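Local structure of thiamine pyrophosphokinase (Saccharomyces cerevisiae, 1IG0) at residues L42-K47 with V66-A71. The protein transfers a pyrophosphate group from ATP to thiamine, making thiamine diphosphate and AMP, and is the only yeast enzyme able to do so. Numbering follows the deposited sequence.
Sequences LILNQK and VCADGA
Strands 38-43 and 64-68, joined through helix 52-61 as a beta-alpha-beta unit, are parallel neighbours in the large mixed sheet, and two backbone bonds from Ile43 tie their ends together. Its N donates to Val66 O (2.9 Å), almost straight at 178°, and its O accepts from Ala68 N at 3.0 Å. On one face Leu42 CD1 lies 4.0 Å from Val66 CG1, and Leu44 CD2 meets the Ala68 methyl; Phe127 and Cys130 of helix 126-139 cover Leu42, Leu44 and Ala68, a greasy surface that suits apolar side chains. The other face carries Ile43 and Cys67, both touching Leu75. Ile43 turns CG1 anti to its carbonyl carbon (chi1 -56°), which brings CG2 to 3.9 Å from Ala71 CB.

These are the C-terminal ends of parallel strands, where alpha/beta folds commonly bind substrates, and the Asn45 side chain is about 9 Å from a bound thiamine. Here 68-71 forms a type II' turn, closed by Ala71 N to Ala68 O (2.9 Å), that leads into helix 71-78. Asn45 lays its amide against Gly70, its CG 3.7 Å from Gly70 CA, so close that a CB on residue 70 would run into the Asn45 side chain. Its OD1 accepts from Arg74 NE in that helix, and an alanine here would probably leave the guanidinium without this acceptor. Ala71 CB comes to 3.0 Å from Ile43 O, a tight fit that suits a methyl.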
loop_
_atom_site.group_PDB
_atom_site.type_symbol
_atom_site.label_atom_id
_atom_site.label_comp_id
_atom_site.label_asym_id
_atom_site.label_seq_id
_atom_site.Cartn_x
_atom_site.Cartn_y
_atom_site.Cartn_z
ATOM N N LEU B 42 5.907 6.629 -16.726
ATOM C CA LEU B 42 5.360 7.672 -15.872
ATOM C C LEU B 42 6.078 7.736 -14.537
ATOM O O LEU B 42 6.152 6.743 -13.813
ATOM C CB LEU B 42 3.869 7.425 -15.639
ATOM C CG LEU B 42 3.145 8.336 -14.646
ATOM C CD1 LEU B 42 3.235 9.784 -15.107
ATOM C CD2 LEU B 42 1.691 7.894 -14.530
ATOM N N ILE B 43 6.606 8.911 -14.216
ATOM C CA ILE B 43 7.312 9.108 -12.958
ATOM C C ILE B 43 6.450 9.941 -12.025
ATOM O O ILE B 43 6.123 11.088 -12.328
ATOM C CB ILE B 43 8.655 9.837 -13.170
ATOM C CG1 ILE B 43 9.508 9.065 -14.178
ATOM C CG2 ILE B 43 9.402 9.956 -11.840
ATOM C CD1 ILE B 43 10.829 9.738 -14.511
ATOM N N LEU B 44 6.078 9.356 -10.891
ATOM C CA LEU B 44 5.254 10.048 -9.913
ATOM C C LEU B 44 6.128 10.709 -8.848
ATOM O O LEU B 44 7.322 10.420 -8.748
ATOM C CB LEU B 44 4.257 9.068 -9.291
ATOM C CG LEU B 44 3.309 8.489 -10.350
ATOM C CD1 LEU B 44 2.459 7.384 -9.756
ATOM C CD2 LEU B 44 2.439 9.605 -10.913
ATOM N N ASN B 45 5.532 11.596 -8.057
ATOM C CA ASN B 45 6.278 12.327 -7.038
ATOM C C ASN B 45 6.688 11.550 -5.790
ATOM O O ASN B 45 6.046 11.634 -4.742
ATOM C CB ASN B 45 5.506 13.588 -6.635
ATOM C CG ASN B 45 6.301 14.482 -5.703
ATOM O OD1 ASN B 45 7.529 14.536 -5.778
ATOM N ND2 ASN B 45 5.604 15.200 -4.830
ATOM N N GLN B 46 7.774 10.798 -5.924
ATOM C CA GLN B 46 8.343 10.016 -4.834
ATOM C C GLN B 46 9.817 9.833 -5.173
ATOM O O GLN B 46 10.186 9.784 -6.346
ATOM C CB GLN B 46 7.659 8.648 -4.710
ATOM C CG GLN B 46 8.245 7.766 -3.610
ATOM C CD GLN B 46 7.461 6.483 -3.387
ATOM O OE1 GLN B 46 7.884 5.613 -2.626
ATOM N NE2 GLN B 46 6.314 6.362 -4.047
ATOM N N LYS B 47 10.660 9.751 -4.151
ATOM C CA LYS B 47 12.087 9.578 -4.376
ATOM C C LYS B 47 12.343 8.352 -5.244
ATOM O O LYS B 47 11.817 7.271 -4.978
ATOM C CB LYS B 47 12.820 9.432 -3.041
ATOM C CG LYS B 47 14.335 9.333 -3.167
ATOM C CD LYS B 47 14.990 9.176 -1.800
ATOM C CE LYS B 47 16.505 9.093 -1.910
ATOM N NZ LYS B 47 17.089 10.332 -2.491
ATOM N N VAL B 66 6.748 11.000 -18.834
ATOM C CA VAL B 66 5.991 12.060 -18.184
ATOM C C VAL B 66 6.301 12.161 -16.696
ATOM O O VAL B 66 6.403 11.149 -16.002
ATOM C CB VAL B 66 4.468 11.833 -18.358
ATOM C CG1 VAL B 66 3.684 12.895 -17.599
ATOM C CG2 VAL B 66 4.103 11.863 -19.837
ATOM N N CYS B 67 6.456 13.392 -16.222
ATOM C CA CYS B 67 6.728 13.656 -14.815
ATOM C C CYS B 67 5.509 14.316 -14.189
ATOM O O CYS B 67 4.997 15.310 -14.709
ATOM C CB CYS B 67 7.936 14.582 -14.658
ATOM S SG CYS B 67 9.537 13.777 -14.834
ATOM N N ALA B 68 5.040 13.756 -13.080
ATOM C CA ALA B 68 3.888 14.310 -12.384
ATOM C C ALA B 68 4.336 15.362 -11.372
ATOM O O ALA B 68 4.813 15.033 -10.284
ATOM C CB ALA B 68 3.113 13.202 -11.681
ATOM N N ASP B 69 4.187 16.626 -11.753
ATOM C CA ASP B 69 4.545 17.760 -10.906
ATOM C C ASP B 69 5.889 17.602 -10.195
ATOM O O ASP B 69 6.941 17.706 -10.820
ATOM C CB ASP B 69 3.437 18.002 -9.876
ATOM C CG ASP B 69 3.569 19.343 -9.180
ATOM O OD1 ASP B 69 4.446 20.138 -9.577
ATOM O OD2 ASP B 69 2.792 19.603 -8.238
ATOM N N GLY B 70 5.844 17.355 -8.890
ATOM C CA GLY B 70 7.062 17.203 -8.110
ATOM C C GLY B 70 8.024 16.138 -8.605
ATOM O O GLY B 70 9.208 16.153 -8.258
ATOM N N ALA B 71 7.524 15.209 -9.413
ATOM C CA ALA B 71 8.355 14.140 -9.953
ATOM C C ALA B 71 9.549 14.710 -10.712
ATOM O O ALA B 71 10.574 14.044 -10.863
ATOM C CB ALA B 71 7.530 13.256 -10.871
#